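Side-chain contacts in cellulose 1,4-beta-cellobiosidase (Thermobifida fusca, PDB 4JJJ), which probably cleaves the beta-1,4 linkages of cellulose to release cellobiose, through the family 48 glycoside hydrolase domain that makes up this chain: residues Q288-A293 and V349-T354; S292-L297 and Y396-D401. The protein carries 1 engineered substitution. All blocks are in the same frame, centred on the assembly; numbering follows the deposited sequence.

Contact 1. Residues Q288-A293 and V349-T354; sequences QGKDSA and VQDWAT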
loop_
_atom_site.group_PDB
_atom_site.type_symbol
_atom_site.label_atom_id
_atom_site.label_comp_id
_atom_site.label_asym_id
_atom_site.label_seq_id
_atom_site.Cartn_x
_atom_site.Cartn_y
_atom_site.Cartn_z
ATOM N N GLN A 288 24.954 -6.062 -10.728
ATOM C CA GLN A 288 25.557 -7.343 -10.453
ATOM C C GLN A 288 25.406 -7.535 -8.951
ATOM O O GLN A 288 25.680 -6.612 -8.139
ATOM C CB GLN A 288 27.059 -7.263 -10.802
ATOM C CG GLN A 288 27.318 -6.571 -12.143
ATOM C CD GLN A 288 28.753 -6.113 -12.373
ATOM O OE1 GLN A 288 29.047 -4.915 -12.530
ATOM N NE2 GLN A 288 29.660 -7.072 -12.372
ATOM N N GLY A 289 24.914 -8.688 -8.585
ATOM C CA GLY A 289 24.821 -9.025 -7.158
ATOM C C GLY A 289 23.855 -8.039 -6.510
ATOM O O GLY A 289 22.812 -7.693 -7.107
ATOM N N LYS A 290 24.212 -7.530 -5.328
ATOM C CA LYS A 290 23.328 -6.597 -4.679
ATOM C C LYS A 290 23.623 -5.141 -4.916
ATOM O O LYS A 290 23.122 -4.316 -4.145
ATOM C CB LYS A 290 23.343 -6.862 -3.155
ATOM C CG LYS A 290 23.180 -8.329 -2.651
ATOM C CD LYS A 290 21.773 -8.646 -2.411
ATOM C CE LYS A 290 21.337 -10.128 -2.249
ATOM N NZ LYS A 290 21.670 -10.601 -0.856
ATOM N N ASP A 291 24.344 -4.763 -5.958
ATOM C CA ASP A 291 24.601 -3.357 -6.145
ATOM C C ASP A 291 23.377 -2.582 -6.699
ATOM O O ASP A 291 23.367 -1.364 -6.718
ATOM C CB ASP A 291 25.854 -3.065 -6.965
ATOM C CG ASP A 291 25.757 -3.430 -8.365
ATOM O OD1 ASP A 291 24.691 -3.757 -8.898
ATOM O OD2 ASP A 291 26.895 -3.447 -9.030
ATOM N N SER A 292 22.344 -3.355 -7.073
ATOM C CA SER A 292 21.045 -2.841 -7.502
ATOM C C SER A 292 20.059 -2.733 -6.296
ATOM O O SER A 292 18.902 -2.375 -6.522
ATOM C CB SER A 292 20.410 -3.723 -8.567
ATOM O OG SER A 292 20.340 -5.075 -8.145
ATOM N N ALA A 293 20.517 -3.028 -5.074
ATOM C CA ALA A 293 19.664 -2.849 -3.908
ATOM C C ALA A 293 19.775 -1.483 -3.298
ATOM O O ALA A 293 20.861 -1.066 -2.926
ATOM C CB ALA A 293 19.955 -3.929 -2.898
ATOM N N VAL A 349 18.447 -12.545 6.112
ATOM C CA VAL A 349 18.607 -11.846 7.320
ATOM C C VAL A 349 19.515 -10.634 7.152
ATOM O O VAL A 349 19.225 -9.475 7.598
ATOM C CB VAL A 349 19.144 -12.819 8.411
ATOM C CG1 VAL A 349 19.522 -12.012 9.603
ATOM C CG2 VAL A 349 18.030 -13.707 8.832
ATOM N N GLN A 350 20.664 -10.841 6.461
ATOM C CA GLN A 350 21.604 -9.752 6.197
ATOM C C GLN A 350 20.926 -8.612 5.437
ATOM O O GLN A 350 21.158 -7.417 5.746
ATOM C CB GLN A 350 22.776 -10.297 5.349
ATOM C CG GLN A 350 23.881 -9.275 5.104
ATOM C CD GLN A 350 24.691 -8.916 6.355
ATOM O OE1 GLN A 350 25.100 -9.782 7.152
ATOM N NE2 GLN A 350 25.035 -7.600 6.466
ATOM N N ASP A 351 20.148 -8.973 4.465
ATOM C CA ASP A 351 19.483 -7.950 3.623
ATOM C C ASP A 351 18.557 -7.124 4.511
ATOM O O ASP A 351 18.491 -5.881 4.384
ATOM C CB ASP A 351 18.802 -8.576 2.408
ATOM C CG ASP A 351 19.731 -9.001 1.351
ATOM O OD1 ASP A 351 20.939 -8.674 1.354
ATOM O OD2 ASP A 351 19.264 -9.738 0.473
ATOM N N TRP A 352 17.778 -7.795 5.368
ATOM C CA TRP A 352 16.833 -7.093 6.282
ATOM C C TRP A 352 17.586 -6.310 7.335
ATOM O O TRP A 352 17.129 -5.251 7.735
ATOM C CB TRP A 352 15.832 -8.056 6.855
ATOM C CG TRP A 352 14.688 -8.254 5.882
ATOM C CD1 TRP A 352 14.463 -9.339 5.055
ATOM C CD2 TRP A 352 13.711 -7.320 5.567
ATOM N NE1 TRP A 352 13.334 -9.128 4.301
ATOM C CE2 TRP A 352 12.845 -7.894 4.638
ATOM C CE3 TRP A 352 13.422 -6.028 6.049
ATOM C CZ2 TRP A 352 11.741 -7.224 4.170
ATOM C CZ3 TRP A 352 12.290 -5.394 5.619
ATOM C CH2 TRP A 352 11.454 -5.979 4.670
ATOM N N ALA A 353 18.789 -6.790 7.783
ATOM C CA ALA A 353 19.563 -5.979 8.743
ATOM C C ALA A 353 20.080 -4.687 8.062
ATOM O O ALA A 353 19.994 -3.562 8.632
ATOM C CB ALA A 353 20.688 -6.769 9.303
ATOM N N THR A 354 20.466 -4.815 6.805
ATOM C CA THR A 354 20.881 -3.615 6.035
ATOM C C THR A 354 19.687 -2.679 5.843
ATOM O O THR A 354 19.815 -1.497 6.067
ATOM C CB THR A 354 21.468 -4.038 4.709
ATOM O OG1 THR A 354 22.570 -4.910 4.943
ATOM C CG2 THR A 354 21.907 -2.874 3.932
#

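Contact 2. Residues S292-L297 and Y396-D401; sequences SAHYLL and YGMYYD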
loop_
_atom_site.group_PDB
_atom_site.type_symbol
_atom_site.label_atom_id
_atom_site.label_comp_id
_atom_site.label_asym_id
_atom_site.label_seq_id
_atom_site.Cartn_x
_atom_site.Cartn_y
_atom_site.Cartn_z
ATOM N N SER A 292 22.344 -3.355 -7.073
ATOM C CA SER A 292 21.045 -2.841 -7.502
ATOM C C SER A 292 20.059 -2.733 -6.296
ATOM O O SER A 292 18.902 -2.375 -6.522
ATOM C CB SER A 292 20.410 -3.723 -8.567
ATOM O OG SER A 292 20.340 -5.075 -8.145
ATOM N N ALA A 293 20.517 -3.028 -5.074
ATOM C CA ALA A 293 19.664 -2.849 -3.908
ATOM C C ALA A 293 19.775 -1.483 -3.298
ATOM O O ALA A 293 20.861 -1.066 -2.926
ATOM C CB ALA A 293 19.955 -3.929 -2.898
ATOM N N HIS A 294 18.623 -0.802 -3.130
ATOM C CA HIS A 294 18.477 0.450 -2.350
ATOM C C HIS A 294 18.081 0.142 -0.905
ATOM O O HIS A 294 18.225 0.996 -0.057
ATOM C CB HIS A 294 17.542 1.429 -3.018
ATOM C CG HIS A 294 16.219 0.865 -3.380
ATOM N ND1 HIS A 294 15.330 0.401 -2.420
ATOM C CD2 HIS A 294 15.653 0.637 -4.579
ATOM C CE1 HIS A 294 14.248 -0.033 -3.050
ATOM N NE2 HIS A 294 14.415 0.101 -4.358
ATOM N N TYR A 295 17.626 -1.110 -0.660
ATOM C CA TYR A 295 17.368 -1.531 0.725
ATOM C C TYR A 295 16.269 -0.772 1.392
ATOM O O TYR A 295 16.156 -0.832 2.643
ATOM C CB TYR A 295 18.657 -1.494 1.551
ATOM C CG TYR A 295 19.667 -2.531 1.120
ATOM C CD1 TYR A 295 19.469 -3.882 1.338
ATOM C CD2 TYR A 295 20.836 -2.096 0.510
ATOM C CE1 TYR A 295 20.463 -4.797 0.974
ATOM C CE2 TYR A 295 21.794 -2.971 0.107
ATOM C CZ TYR A 295 21.650 -4.293 0.403
ATOM O OH TYR A 295 22.606 -5.286 0.039
ATOM N N LEU A 296 15.366 -0.178 0.630
ATOM C CA LEU A 296 14.157 0.426 1.160
ATOM C C LEU A 296 12.935 -0.333 0.717
ATOM O O LEU A 296 13.025 -1.156 -0.235
ATOM C CB LEU A 296 14.059 1.881 0.678
ATOM C CG LEU A 296 15.163 2.781 1.151
ATOM C CD1 LEU A 296 15.007 4.162 0.523
ATOM C CD2 LEU A 296 15.271 2.923 2.653
ATOM N N LEU A 297 11.790 -0.146 1.386
ATOM C CA LEU A 297 10.500 -0.726 0.930
ATOM C C LEU A 297 9.942 0.182 -0.166
ATOM O O LEU A 297 9.329 1.219 0.155
ATOM C CB LEU A 297 9.508 -0.941 2.043
ATOM C CG LEU A 297 9.904 -2.082 2.966
ATOM C CD1 LEU A 297 9.119 -2.027 4.225
ATOM C CD2 LEU A 297 9.411 -3.414 2.264
ATOM N N TYR A 396 22.110 8.200 -0.718
ATOM C CA TYR A 396 22.774 7.055 -1.280
ATOM C C TYR A 396 22.722 7.059 -2.808
ATOM O O TYR A 396 22.460 6.035 -3.456
ATOM C CB TYR A 396 22.304 5.738 -0.624
ATOM C CG TYR A 396 22.723 5.498 0.783
ATOM C CD1 TYR A 396 23.775 4.673 1.028
ATOM C CD2 TYR A 396 22.124 6.116 1.858
ATOM C CE1 TYR A 396 24.215 4.489 2.310
ATOM C CE2 TYR A 396 22.543 5.949 3.131
ATOM C CZ TYR A 396 23.624 5.156 3.349
ATOM O OH TYR A 396 23.995 4.903 4.663
ATOM N N GLY A 397 22.881 8.232 -3.348
ATOM C CA GLY A 397 22.897 8.400 -4.817
ATOM C C GLY A 397 21.531 8.443 -5.507
ATOM O O GLY A 397 21.477 8.604 -6.741
ATOM N N MET A 398 20.482 8.190 -4.764
ATOM C CA MET A 398 19.112 8.397 -5.227
ATOM C C MET A 398 18.676 9.829 -5.028
ATOM O O MET A 398 19.304 10.592 -4.259
ATOM C CB MET A 398 18.186 7.370 -4.506
ATOM C CG MET A 398 18.497 5.994 -4.840
ATOM S SD MET A 398 17.099 4.882 -4.411
ATOM C CE MET A 398 17.160 5.135 -2.629
ATOM N N TYR A 399 17.613 10.217 -5.755
ATOM C CA TYR A 399 17.218 11.570 -5.802
ATOM C C TYR A 399 16.003 11.867 -5.004
ATOM O O TYR A 399 14.987 11.171 -5.194
ATOM C CB TYR A 399 16.973 11.980 -7.266
ATOM C CG TYR A 399 18.287 11.884 -8.070
ATOM C CD1 TYR A 399 19.218 12.861 -7.947
ATOM C CD2 TYR A 399 18.544 10.775 -8.831
ATOM C CE1 TYR A 399 20.443 12.748 -8.616
ATOM C CE2 TYR A 399 19.753 10.659 -9.499
ATOM C CZ TYR A 399 20.662 11.671 -9.377
ATOM O OH TYR A 399 21.925 11.583 -10.003
ATOM N N TYR A 400 16.002 12.937 -4.214
ATOM C CA TYR A 400 14.829 13.335 -3.421
ATOM C C TYR A 400 13.614 13.574 -4.291
ATOM O O TYR A 400 13.671 14.283 -5.285
ATOM C CB TYR A 400 15.136 14.606 -2.598
ATOM C CG TYR A 400 13.900 15.158 -1.945
ATOM C CD1 TYR A 400 13.270 14.438 -0.942
ATOM C CD2 TYR A 400 13.352 16.351 -2.292
ATOM C CE1 TYR A 400 12.107 14.857 -0.354
ATOM C CE2 TYR A 400 12.249 16.851 -1.690
ATOM C CZ TYR A 400 11.537 16.101 -0.712
ATOM O OH TYR A 400 10.374 16.548 -0.089
ATOM N N ASP A 401 12.485 12.969 -3.946
ATOM C CA ASP A 401 11.225 13.111 -4.644
ATOM C C ASP A 401 10.144 13.460 -3.604
ATOM O O ASP A 401 9.825 12.696 -2.725
ATOM C CB ASP A 401 10.784 11.884 -5.446
ATOM C CG ASP A 401 9.717 12.184 -6.479
ATOM O OD1 ASP A 401 8.957 13.155 -6.277
ATOM O OD2 ASP A 401 9.709 11.431 -7.504
#

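Contact 1. Residues Q288-A293 and V349-T354
Lys290 sends its ammonium group across to the carboxylate of Asp351, and this one salt bridge carries the contact between loop 288-293 and the first turns of helix 348-365. Asp351 has its CG beside the backbone N and anti to the carbonyl carbon (chi1 -75°), which aims the carboxylate at the loop. Lys290 NZ lies 2.9 Å from Asp351 OD2, on the syn lone pair of that oxygen. A weak second bond joins Lys290 NZ to Asp351 OD1 at 3.0 Å, so the two carboxylate oxygens share the one nitrogen, unequally. The lysine chain meets the aspartate from the opposite direction, with Lys290 CE 3.4 Å from Asp351 OD2. The same amine also bonds Thr347 OG1, just ahead of the segment, while Asp351 OD2 has a second cationic partner in Arg264, which is likely to stabilise the buried carboxylate in its charged form. Replacing Lys290 by alanine removes the ammonium group and would probably leave Asp351 with Arg264 as its remaining cation of the two and Thr347 OG1 without that partner. Trp352 packs instead on Ala332 and Leu335 of helix 329-337 and bonds Gly260 O through NE1, and Ala353 touches Ser336 of that helix. On the loop side, Asp291 OD1 accepts Gln288 N at 3.0 Å from 35° above the carboxylate plane, and Ala293 N reaches Lys290 O at 3.1 Å, two bonds that hold the backbone turned around the lysine. The result is a loop tied by charge to the start of a helix within the (alpha/alpha)6 fold of a family 48 catalytic domain.

Contact 2. Residues S292-L297 and Y396-D401
Met398 pushes its thioether end against the base of His294 and the tip of Leu296. Its sulfur and methyl lie side by side against one carbon of the histidine: Met398 SD and Met398 CE are both 3.7 Å from His294 CB. The bend at the last torsion (chi3 -65°) turns the methyl off the line of the chain and brings Met398 CE to 3.9 Å from Leu296 CD1, where the leucine and methionine side chains slide past each other in opposite directions. Toward the imidazole the sulfur stands obliquely, 5.0 Å from the His294 ring centroid to Met398 SD and 48° off the ring normal, a loose sulfur-aromatic approach. The ring itself is held at both nitrogens. Leu296 N donates to His294 ND1 over 3.1 Å, nearly straight at 161° and close to the ring plane, while His294 NE2 bonds Ser319 O. These two bonds fix the turn of the ring; the methionine meets the side chain at CB, below it. His294 also touches Ser322 on strand 321-323, as does Leu296, which in addition packs on Phe362 of helix 348-365. Met398 opens strand 398-401, which pairs with strand 394-395 through a two-residue turn, Tyr396 and Gly397, both with positive phi as in a type I' turn. The contact is thus buried apolar packing of a loop against a beta hairpin in a small antiparallel sheet.

Both contacts start from one continuous loop, overlapping at Ser292 and Ala293, their centres about 12 Å apart. Contact 1 sits farther out, partly buried, and works by charge against helix 348-365; contact 2 is fully buried and works by apolar packing and a loose sulfur-aromatic approach against a strand. Tyr295 joins them: Tyr295 CG meets Thr354 CG2 at 3.6 Å, and Tyr295 OH lies 3.6 Å from Lys290 CB. Farther along, Leu297 CD2 approaches Trp352 CH2 at 4.1 Å. The loop therefore runs from a polar tie near the surface to an apolar one in the interior, bridging the helix that carries the zinc ligands Asp357 and Glu361 and the antiparallel sheet.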